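Local structure of scavenger receptor with C-type lectin type I (Homo sapiens, 2OX8) at residues Ser4-Trp9 with Asp14-Phe19; Glu27-Phe32 with Ser38-Ile43; Glu47-Ile52 with Ala107-Ala112. The protein binds the leukocyte cell-surface glycan Lewis(x) through its C-type lectin carbohydrate-recognition domain and is probably a scavenger receptor. One frame throughout, in Å; residues are numbered along the deposited sequence.

Interaction 1 is the peripheral contact, its centre about 16 Å from the centre of the chain; interactions 2 and 3 are buried and lie on opposite sides of that centre. All three reach the same sheet. Interaction 1 ties the N-terminal loop to strand 15-19 with a disulfide, a tryptophan face and a water, whereas 27-32 with 38-43 and 47-52 with 107-112 each bring a helix against a leucine of the sheet, with a water bridge only in interaction 2. Y17, F42 and E48 connect them: F42 O and E48 OE1 bind the same zinc, and Y17 OH is hydrogen-bonded to E48 OE1.

Interaction 1 (Ser4-Trp9 with Asp14-Phe19); sequences SCPPHW and DKCYYF. With ZN (zinc ion), chain G; ZN (zinc ion), chain E.
A single water is gripped between the backbones of H8 and F19: it donates to H8 O at 2.7 Å and accepts from F19 N, bridging the H8 carbonyl and the F19 amide. At the other end of the contact the link is covalent, C5 SG to C16 SG at 2.0 Å. The torsion about this disulfide is -89°, close to the relaxed right angle, and each sulfur lies beside its own backbone N. Between water and disulfide, W9 lies across strand 15-19. Y18 CB sits over one face of the W9 six-membered ring, 3.5 Å from the ring centroid and only 2° off the normal, a CH-pi contact. With CG anti to the backbone N (chi1 -179°), the Y18 ring carries on obliquely over the pyrrole part of the same face, CD1 3.6 Å from W9 NE1. C16 meets the rim of the indole instead: C16 O is 3.5 Å from W9 CE3, near the ring plane. K130, on strand 125-131, makes a cation-pi contact with W9. The loop reaches W9 through a type II turn from P6 to W9, closed by the bond from W9 N to P6 O. H8 occupies its third position, and H8 NE2 binds a zinc ion at 2.2 Å. On the strand side D14 OD2 binds another zinc ion, shared with D131, while K15 NZ makes a 2.8 Å salt bridge to D14 OD1 on its syn lone pair, which should offset part of the carboxylate charge. An N-terminal hairpin with its own disulfide is a feature of long-form C-type lectin domains. Here the crosslink ties the N-terminal end of this domain fragment to strand 15-19, and the indole and water hold the far end by weaker, noncovalent contacts.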
loop_
_atom_site.group_PDB
_atom_site.type_symbol
_atom_site.label_atom_id
_atom_site.label_comp_id
_atom_site.label_asym_id
_atom_site.label_seq_id
_atom_site.Cartn_x
_atom_site.Cartn_y
_atom_site.Cartn_z
ATOM N N SER A 4 -7.571 -8.035 -20.023
ATOM C CA SER A 4 -6.500 -8.995 -19.638
ATOM C C SER A 4 -5.226 -8.272 -19.180
ATOM O O SER A 4 -4.887 -7.200 -19.692
ATOM C CB SER A 4 -6.179 -9.911 -20.814
ATOM O OG SER A 4 -5.103 -10.777 -20.497
ATOM N N CYS A 5 -4.518 -8.878 -18.231
ATOM C CA CYS A 5 -3.304 -8.299 -17.678
ATOM C C CYS A 5 -1.992 -8.846 -18.236
ATOM O O CYS A 5 -1.926 -9.971 -18.723
ATOM C CB CYS A 5 -3.300 -8.487 -16.159
ATOM S SG CYS A 5 -4.713 -7.715 -15.314
ATOM N N PRO A 6 -0.917 -8.041 -18.147
ATOM C CA PRO A 6 0.417 -8.422 -18.627
ATOM C C PRO A 6 0.880 -9.591 -17.757
ATOM O O PRO A 6 0.370 -9.766 -16.642
ATOM C CB PRO A 6 1.255 -7.167 -18.363
ATOM C CG PRO A 6 0.230 -6.040 -18.306
ATOM C CD PRO A 6 -0.905 -6.679 -17.569
ATOM N N PRO A 7 1.854 -10.398 -18.238
ATOM C CA PRO A 7 2.330 -11.538 -17.436
ATOM C C PRO A 7 2.894 -11.070 -16.108
ATOM O O PRO A 7 3.457 -9.984 -16.028
ATOM C CB PRO A 7 3.385 -12.191 -18.334
ATOM C CG PRO A 7 3.890 -11.031 -19.180
ATOM C CD PRO A 7 2.619 -10.273 -19.497
ATOM N N HIS A 8 2.711 -11.905 -15.080
ATOM C CA HIS A 8 3.142 -11.651 -13.715
ATOM C C HIS A 8 2.280 -10.630 -12.973
ATOM O O HIS A 8 2.555 -10.272 -11.826
ATOM C CB HIS A 8 4.612 -11.265 -13.677
ATOM C CG HIS A 8 5.529 -12.375 -14.097
ATOM N ND1 HIS A 8 6.901 -12.279 -14.022
ATOM C CD2 HIS A 8 5.266 -13.599 -14.621
ATOM C CE1 HIS A 8 7.443 -13.396 -14.485
ATOM N NE2 HIS A 8 6.473 -14.211 -14.856
ATOM N N TRP A 9 1.223 -10.168 -13.622
ATOM C CA TRP A 9 0.307 -9.234 -12.990
ATOM C C TRP A 9 -0.939 -10.038 -12.718
ATOM O O TRP A 9 -1.199 -11.030 -13.398
ATOM C CB TRP A 9 -0.026 -8.065 -13.915
ATOM C CG TRP A 9 1.086 -7.084 -14.049
ATOM C CD1 TRP A 9 2.311 -7.314 -14.585
ATOM C CD2 TRP A 9 1.081 -5.717 -13.616
ATOM N NE1 TRP A 9 3.075 -6.176 -14.520
ATOM C CE2 TRP A 9 2.348 -5.178 -13.928
ATOM C CE3 TRP A 9 0.130 -4.898 -12.990
ATOM C CZ2 TRP A 9 2.703 -3.847 -13.632
ATOM C CZ3 TRP A 9 0.475 -3.564 -12.693
ATOM C CH2 TRP A 9 1.760 -3.056 -13.018
ATOM N N ASP A 14 -11.490 -4.936 -12.567
ATOM C CA ASP A 14 -10.988 -4.375 -13.823
ATOM C C ASP A 14 -9.565 -3.866 -13.658
ATOM O O ASP A 14 -9.080 -3.058 -14.452
ATOM C CB ASP A 14 -11.893 -3.230 -14.288
ATOM C CG ASP A 14 -11.830 -2.018 -13.376
ATOM O OD1 ASP A 14 -11.535 -2.173 -12.171
ATOM O OD2 ASP A 14 -12.100 -0.899 -13.860
ATOM N N LYS A 15 -8.889 -4.374 -12.636
ATOM C CA LYS A 15 -7.545 -3.925 -12.339
ATOM C C LYS A 15 -6.471 -5.003 -12.338
ATOM O O LYS A 15 -6.697 -6.158 -11.914
ATOM C CB LYS A 15 -7.541 -3.230 -10.978
ATOM C CG LYS A 15 -8.628 -2.206 -10.819
ATOM C CD LYS A 15 -8.726 -1.744 -9.381
ATOM C CE LYS A 15 -9.599 -0.531 -9.284
ATOM N NZ LYS A 15 -10.937 -0.886 -9.751
ATOM N N CYS A 16 -5.293 -4.591 -12.797
ATOM C CA CYS A 16 -4.121 -5.439 -12.859
ATOM C C CYS A 16 -3.217 -5.086 -11.683
ATOM O O CYS A 16 -2.890 -3.932 -11.480
ATOM C CB CYS A 16 -3.402 -5.218 -14.182
ATOM S SG CYS A 16 -4.436 -5.706 -15.606
ATOM N N TYR A 17 -2.841 -6.089 -10.897
ATOM C CA TYR A 17 -1.984 -5.887 -9.745
ATOM C C TYR A 17 -0.600 -6.517 -9.927
ATOM O O TYR A 17 -0.448 -7.555 -10.565
ATOM C CB TYR A 17 -2.640 -6.482 -8.494
ATOM C CG TYR A 17 -3.958 -5.853 -8.113
ATOM C CD1 TYR A 17 -5.107 -6.100 -8.852
ATOM C CD2 TYR A 17 -4.046 -4.979 -7.030
ATOM C CE1 TYR A 17 -6.316 -5.493 -8.520
ATOM C CE2 TYR A 17 -5.242 -4.363 -6.698
ATOM C CZ TYR A 17 -6.375 -4.626 -7.440
ATOM O OH TYR A 17 -7.576 -4.049 -7.091
ATOM N N TYR A 18 0.414 -5.875 -9.358
ATOM C CA TYR A 18 1.763 -6.409 -9.429
ATOM C C TYR A 18 2.329 -6.549 -8.017
ATOM O O TYR A 18 2.431 -5.565 -7.274
ATOM C CB TYR A 18 2.673 -5.496 -10.254
ATOM C CG TYR A 18 4.087 -6.023 -10.375
ATOM C CD1 TYR A 18 4.404 -7.030 -11.281
ATOM C CD2 TYR A 18 5.094 -5.543 -9.553
ATOM C CE1 TYR A 18 5.694 -7.548 -11.363
ATOM C CE2 TYR A 18 6.380 -6.045 -9.623
ATOM C CZ TYR A 18 6.676 -7.047 -10.530
ATOM O OH TYR A 18 7.965 -7.522 -10.608
ATOM N N PHE A 19 2.673 -7.774 -7.637
ATOM C CA PHE A 19 3.263 -8.006 -6.337
ATOM C C PHE A 19 4.746 -8.102 -6.587
ATOM O O PHE A 19 5.221 -9.067 -7.178
ATOM C CB PHE A 19 2.720 -9.287 -5.709
ATOM C CG PHE A 19 1.305 -9.157 -5.242
ATOM C CD1 PHE A 19 0.257 -9.121 -6.158
ATOM C CD2 PHE A 19 1.021 -8.988 -3.902
ATOM C CE1 PHE A 19 -1.042 -8.914 -5.740
ATOM C CE2 PHE A 19 -0.282 -8.783 -3.476
ATOM C CZ PHE A 19 -1.312 -8.743 -4.397
HETATM ZN ZN ZN G . -12.391 0.577 -12.732
HETATM ZN ZN ZN E . 6.556 -16.045 -16.098
HETATM O O HOH W 1 2.453 -9.998 -9.121
#

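Interaction 2 (Glu27-Phe32 with Ser38-Ile43); sequences EDAKLF and SHLVFI. With ZN (zinc ion), chain F.
A29 presents its methyl to L40, with CB 4.1 Å from L40 CD2, and on the sheet side it also touches W63 and F126. K30 follows and offers its backbone rather than its charged end: L40 CD1 rests 3.9 Å from K30 CA. K30 CB lies 4.2 Å from the same methyl, L40 CD1. Beyond it, with CG anti to the backbone N (chi1 -178°), the extended chain leads the ammonium group off from L40, along a course that touches L78. The two branches of L40 are thus divided between neighbouring helix residues, CD2 to A29 and CD1 to K30. One water joins the backbones beside this apolar patch. It donates to K30 O at 2.9 Å and accepts from L40 N at 3.2 Å, supplying a partner for the L40 amide. Further along the helix, F32 turns to F126 in an edge-to-face contact. On the strand side, H39 ND1 donates to L40 O at 2.8 Å, almost straight (172°) and in the imidazole plane, but it comes from well above the carbonyl plane. That bond should limit the rotation of the imidazole, whose face meets F42: H39 CE1 lies 3.4 Å above the plane of the F42 ring, toward its rim. F42 O binds a zinc ion at 2.1 Å, along with E48 and E129. Helix 26-35 lying against the sheet, with C33, near its C-terminal end, in a disulfide with C128 of strand 125-131, is the first-helix packing of the C-type lectin fold.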
loop_
_atom_site.group_PDB
_atom_site.type_symbol
_atom_site.label_atom_id
_atom_site.label_comp_id
_atom_site.label_asym_id
_atom_site.label_seq_id
_atom_site.Cartn_x
_atom_site.Cartn_y
_atom_site.Cartn_z
ATOM N N GLU A 27 9.648 5.824 -1.892
ATOM C CA GLU A 27 9.708 6.661 -3.080
ATOM C C GLU A 27 10.222 5.923 -4.312
ATOM O O GLU A 27 9.883 6.289 -5.431
ATOM C CB GLU A 27 10.546 7.918 -2.823
ATOM C CG GLU A 27 9.913 9.195 -3.410
ATOM C CD GLU A 27 8.782 9.793 -2.541
ATOM O OE1 GLU A 27 7.975 10.601 -3.063
ATOM O OE2 GLU A 27 8.707 9.470 -1.335
ATOM N N ASP A 28 11.040 4.892 -4.127
ATOM C CA ASP A 28 11.535 4.141 -5.279
ATOM C C ASP A 28 10.442 3.181 -5.733
ATOM O O ASP A 28 10.290 2.903 -6.925
ATOM C CB ASP A 28 12.807 3.366 -4.932
ATOM C CG ASP A 28 14.037 4.258 -4.873
ATOM O OD1 ASP A 28 15.167 3.708 -4.847
ATOM O OD2 ASP A 28 13.879 5.504 -4.851
ATOM N N ALA A 29 9.674 2.678 -4.774
ATOM C CA ALA A 29 8.574 1.788 -5.103
ATOM C C ALA A 29 7.595 2.645 -5.899
ATOM O O ALA A 29 7.082 2.242 -6.954
ATOM C CB ALA A 29 7.901 1.263 -3.823
ATOM N N LYS A 30 7.360 3.838 -5.369
ATOM C CA LYS A 30 6.458 4.819 -5.961
ATOM C C LYS A 30 6.794 5.073 -7.418
ATOM O O LYS A 30 5.909 5.094 -8.278
ATOM C CB LYS A 30 6.548 6.118 -5.161
ATOM C CG LYS A 30 5.628 7.220 -5.632
ATOM C CD LYS A 30 5.289 8.176 -4.499
ATOM C CE LYS A 30 4.502 9.360 -5.011
ATOM N NZ LYS A 30 3.792 10.084 -3.918
ATOM N N LEU A 31 8.083 5.244 -7.698
ATOM C CA LEU A 31 8.547 5.515 -9.053
ATOM C C LEU A 31 8.520 4.309 -9.993
ATOM O O LEU A 31 8.439 4.473 -11.211
ATOM C CB LEU A 31 9.959 6.125 -8.990
ATOM C CG LEU A 31 9.968 7.527 -8.341
ATOM C CD1 LEU A 31 11.347 7.860 -7.754
ATOM C CD2 LEU A 31 9.534 8.558 -9.383
ATOM N N PHE A 32 8.598 3.104 -9.436
ATOM C CA PHE A 32 8.574 1.889 -10.239
ATOM C C PHE A 32 7.188 1.707 -10.839
ATOM O O PHE A 32 7.049 1.499 -12.044
ATOM C CB PHE A 32 8.952 0.684 -9.369
ATOM C CG PHE A 32 8.738 -0.643 -10.039
ATOM C CD1 PHE A 32 9.816 -1.377 -10.511
ATOM C CD2 PHE A 32 7.445 -1.165 -10.193
ATOM C CE1 PHE A 32 9.623 -2.616 -11.134
ATOM C CE2 PHE A 32 7.238 -2.394 -10.810
ATOM C CZ PHE A 32 8.335 -3.123 -11.282
ATOM N N SER A 38 1.305 2.803 -13.530
ATOM C CA SER A 38 0.472 2.440 -12.399
ATOM C C SER A 38 0.916 3.202 -11.136
ATOM O O SER A 38 1.694 4.157 -11.190
ATOM C CB SER A 38 0.548 0.919 -12.167
ATOM O OG SER A 38 1.833 0.535 -11.712
ATOM N N HIS A 39 0.429 2.771 -9.985
ATOM C CA HIS A 39 0.771 3.442 -8.752
ATOM C C HIS A 39 0.621 2.447 -7.635
ATOM O O HIS A 39 -0.094 1.454 -7.786
ATOM C CB HIS A 39 -0.203 4.591 -8.515
ATOM C CG HIS A 39 -1.637 4.193 -8.674
ATOM N ND1 HIS A 39 -2.293 3.391 -7.762
ATOM C CD2 HIS A 39 -2.522 4.433 -9.673
ATOM C CE1 HIS A 39 -3.519 3.153 -8.191
ATOM N NE2 HIS A 39 -3.683 3.773 -9.351
ATOM N N LEU A 40 1.295 2.707 -6.519
ATOM C CA LEU A 40 1.172 1.834 -5.380
ATOM C C LEU A 40 -0.350 1.675 -5.170
ATOM O O LEU A 40 -1.131 2.642 -5.274
ATOM C CB LEU A 40 1.897 2.456 -4.180
ATOM C CG LEU A 40 3.443 2.296 -4.226
ATOM C CD1 LEU A 40 4.119 3.279 -3.284
ATOM C CD2 LEU A 40 3.824 0.847 -3.858
ATOM N N VAL A 41 -0.752 0.431 -4.930
ATOM C CA VAL A 41 -2.137 0.031 -4.763
ATOM C C VAL A 41 -2.996 0.873 -3.805
ATOM O O VAL A 41 -2.513 1.358 -2.780
ATOM C CB VAL A 41 -2.175 -1.456 -4.325
ATOM C CG1 VAL A 41 -1.631 -1.594 -2.916
ATOM C CG2 VAL A 41 -3.558 -2.007 -4.415
ATOM N N PHE A 42 -4.265 1.055 -4.170
ATOM C CA PHE A 42 -5.244 1.770 -3.345
ATOM C C PHE A 42 -6.213 0.658 -2.965
ATOM O O PHE A 42 -6.599 -0.149 -3.821
ATOM C CB PHE A 42 -6.043 2.813 -4.140
ATOM C CG PHE A 42 -5.231 3.946 -4.667
ATOM C CD1 PHE A 42 -5.668 4.656 -5.772
ATOM C CD2 PHE A 42 -4.013 4.293 -4.088
ATOM C CE1 PHE A 42 -4.901 5.696 -6.309
ATOM C CE2 PHE A 42 -3.239 5.330 -4.613
ATOM C CZ PHE A 42 -3.687 6.030 -5.731
ATOM N N ILE A 43 -6.593 0.588 -1.695
ATOM C CA ILE A 43 -7.533 -0.445 -1.260
ATOM C C ILE A 43 -8.818 0.246 -0.808
ATOM O O ILE A 43 -8.865 0.833 0.273
ATOM C CB ILE A 43 -6.923 -1.273 -0.128
ATOM C CG1 ILE A 43 -5.693 -2.007 -0.666
ATOM C CG2 ILE A 43 -7.955 -2.243 0.428
ATOM C CD1 ILE A 43 -4.744 -2.452 0.390
HETATM ZN ZN ZN F . -7.509 -0.725 -5.622
HETATM O O HOH W 2 3.053 5.184 -7.574
#

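Interaction 3 (Glu47-Ile52 with Ala107-Ala112); sequences EEQQWI and AGLIYA. With ZN (zinc ion), chain F.
I52 overlaps the end of L109: its branch methyl CG2 comes 3.3 Å from L109 CD1, tight for two methyl groups. The two side chains cross obliquely. I52 CB points toward the strand, and CG2, anti to the backbone N, is the branch that touches L109, whereas CG1 is anti to the carbonyl carbon (chi1 -77°). L109 reaches back with CG roughly anti to its own N (chi1 -160°). The second methyl, L109 CD2, lies 4.3 Å from Q49 NE2, one turn earlier on the helix. Q49 bends at chi2 (67°), which brings its amide end nearer to the leucine. Its polar oxygen, Q49 OE1, is taken up by W115 NE1, a hydrogen bond from strand 115-118 that holds this buried amide. L109 thus sits between two residues of helix 46-55, the second helix of the C-type lectin fold, and the neighbouring strand 62-67, where it touches I64; I64 and L66 belong to the WIGL motif of this family. The three residues that meet here, Q49, I52 and L109, are all buried, and the contact between I52 and L109 is purely apolar. Within the helix, I52 N is bonded to E48 O at 2.8 Å, so the residue that packs on the strand is tied by its backbone to one that holds a metal. On another face of the helix, E48 is extended, with CG anti to the backbone N, and its OE1 binds a zinc ion at 2.0 Å.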
loop_
_atom_site.group_PDB
_atom_site.type_symbol
_atom_site.label_atom_id
_atom_site.label_comp_id
_atom_site.label_asym_id
_atom_site.label_seq_id
_atom_site.Cartn_x
_atom_site.Cartn_y
_atom_site.Cartn_z
ATOM N N GLU A 47 -13.829 -6.270 0.004
ATOM C CA GLU A 47 -13.697 -7.344 -0.974
ATOM C C GLU A 47 -12.339 -7.299 -1.642
ATOM O O GLU A 47 -11.734 -8.345 -1.874
ATOM C CB GLU A 47 -14.772 -7.270 -2.065
ATOM C CG GLU A 47 -16.211 -7.444 -1.603
ATOM C CD GLU A 47 -16.879 -6.118 -1.235
ATOM O OE1 GLU A 47 -16.643 -5.605 -0.113
ATOM O OE2 GLU A 47 -17.635 -5.582 -2.084
ATOM N N GLU A 48 -11.864 -6.098 -1.970
ATOM C CA GLU A 48 -10.562 -5.961 -2.604
ATOM C C GLU A 48 -9.513 -6.369 -1.570
ATOM O O GLU A 48 -8.640 -7.185 -1.851
ATOM C CB GLU A 48 -10.327 -4.513 -3.082
ATOM C CG GLU A 48 -8.992 -4.299 -3.810
ATOM C CD GLU A 48 -8.750 -2.846 -4.235
ATOM O OE1 GLU A 48 -7.761 -2.566 -4.942
ATOM O OE2 GLU A 48 -9.538 -1.974 -3.862
ATOM N N GLN A 49 -9.622 -5.817 -0.368
ATOM C CA GLN A 49 -8.692 -6.138 0.718
ATOM C C GLN A 49 -8.627 -7.649 0.975
ATOM O O GLN A 49 -7.556 -8.189 1.209
ATOM C CB GLN A 49 -9.097 -5.397 2.002
ATOM C CG GLN A 49 -8.364 -5.824 3.256
ATOM C CD GLN A 49 -6.896 -5.481 3.240
ATOM O OE1 GLN A 49 -6.518 -4.307 3.241
ATOM N NE2 GLN A 49 -6.047 -6.512 3.227
ATOM N N GLN A 50 -9.760 -8.334 0.919
ATOM C CA GLN A 50 -9.747 -9.781 1.135
ATOM C C GLN A 50 -9.054 -10.522 -0.012
ATOM O O GLN A 50 -8.454 -11.568 0.202
ATOM C CB GLN A 50 -11.175 -10.318 1.313
ATOM C CG GLN A 50 -11.908 -9.672 2.494
ATOM C CD GLN A 50 -13.300 -10.251 2.735
ATOM O OE1 GLN A 50 -14.125 -10.335 1.817
ATOM N NE2 GLN A 50 -13.567 -10.641 3.980
ATOM N N TRP A 51 -9.139 -9.973 -1.226
ATOM C CA TRP A 51 -8.519 -10.594 -2.396
ATOM C C TRP A 51 -7.015 -10.400 -2.358
ATOM O O TRP A 51 -6.248 -11.328 -2.597
ATOM C CB TRP A 51 -9.045 -9.971 -3.681
ATOM C CG TRP A 51 -8.381 -10.516 -4.898
ATOM C CD1 TRP A 51 -8.634 -11.710 -5.497
ATOM C CD2 TRP A 51 -7.321 -9.902 -5.659
ATOM N NE1 TRP A 51 -7.804 -11.888 -6.583
ATOM C CE2 TRP A 51 -6.986 -10.796 -6.707
ATOM C CE3 TRP A 51 -6.622 -8.690 -5.557
ATOM C CZ2 TRP A 51 -5.978 -10.515 -7.648
ATOM C CZ3 TRP A 51 -5.619 -8.415 -6.495
ATOM C CH2 TRP A 51 -5.309 -9.328 -7.525
ATOM N N ILE A 52 -6.607 -9.171 -2.060
ATOM C CA ILE A 52 -5.198 -8.834 -1.989
ATOM C C ILE A 52 -4.472 -9.759 -1.023
ATOM O O ILE A 52 -3.358 -10.206 -1.306
ATOM C CB ILE A 52 -5.027 -7.361 -1.584
ATOM C CG1 ILE A 52 -5.316 -6.478 -2.797
ATOM C CG2 ILE A 52 -3.629 -7.109 -1.050
ATOM C CD1 ILE A 52 -5.290 -4.976 -2.513
ATOM N N ALA A 107 2.511 4.007 4.608
ATOM C CA ALA A 107 1.853 2.770 5.013
ATOM C C ALA A 107 2.200 1.533 4.163
ATOM O O ALA A 107 2.613 1.627 3.008
ATOM C CB ALA A 107 0.339 2.977 5.036
ATOM N N GLY A 108 2.022 0.370 4.777
ATOM C CA GLY A 108 2.291 -0.887 4.124
ATOM C C GLY A 108 1.363 -1.935 4.708
ATOM O O GLY A 108 0.925 -1.830 5.859
ATOM N N LEU A 109 1.059 -2.941 3.899
ATOM C CA LEU A 109 0.179 -4.029 4.283
ATOM C C LEU A 109 1.074 -5.108 4.867
ATOM O O LEU A 109 2.191 -5.307 4.388
ATOM C CB LEU A 109 -0.520 -4.557 3.029
ATOM C CG LEU A 109 -1.817 -5.369 3.012
ATOM C CD1 LEU A 109 -1.995 -5.935 1.609
ATOM C CD2 LEU A 109 -1.771 -6.506 4.007
ATOM N N ILE A 110 0.612 -5.792 5.905
ATOM C CA ILE A 110 1.412 -6.869 6.489
ATOM C C ILE A 110 0.698 -8.197 6.308
ATOM O O ILE A 110 -0.504 -8.229 6.050
ATOM C CB ILE A 110 1.658 -6.664 8.000
ATOM C CG1 ILE A 110 0.325 -6.702 8.755
ATOM C CG2 ILE A 110 2.415 -5.368 8.222
ATOM C CD1 ILE A 110 0.426 -6.344 10.220
ATOM N N TYR A 111 1.434 -9.296 6.429
ATOM C CA TYR A 111 0.797 -10.602 6.304
ATOM C C TYR A 111 -0.253 -10.574 7.401
ATOM O O TYR A 111 0.040 -10.162 8.524
ATOM C CB TYR A 111 1.789 -11.733 6.566
ATOM C CG TYR A 111 1.330 -13.062 6.008
ATOM C CD1 TYR A 111 1.283 -13.275 4.626
ATOM C CD2 TYR A 111 0.921 -14.099 6.851
ATOM C CE1 TYR A 111 0.843 -14.480 4.098
ATOM C CE2 TYR A 111 0.473 -15.319 6.326
ATOM C CZ TYR A 111 0.438 -15.499 4.950
ATOM O OH TYR A 111 0.018 -16.699 4.415
ATOM N N ALA A 112 -1.467 -10.987 7.061
ATOM C CA ALA A 112 -2.611 -10.987 7.980
ATOM C C ALA A 112 -3.598 -9.968 7.427
ATOM O O ALA A 112 -4.787 -9.988 7.757
ATOM C CB ALA A 112 -2.199 -10.599 9.402
HETATM ZN ZN ZN F . -7.509 -0.725 -5.622
#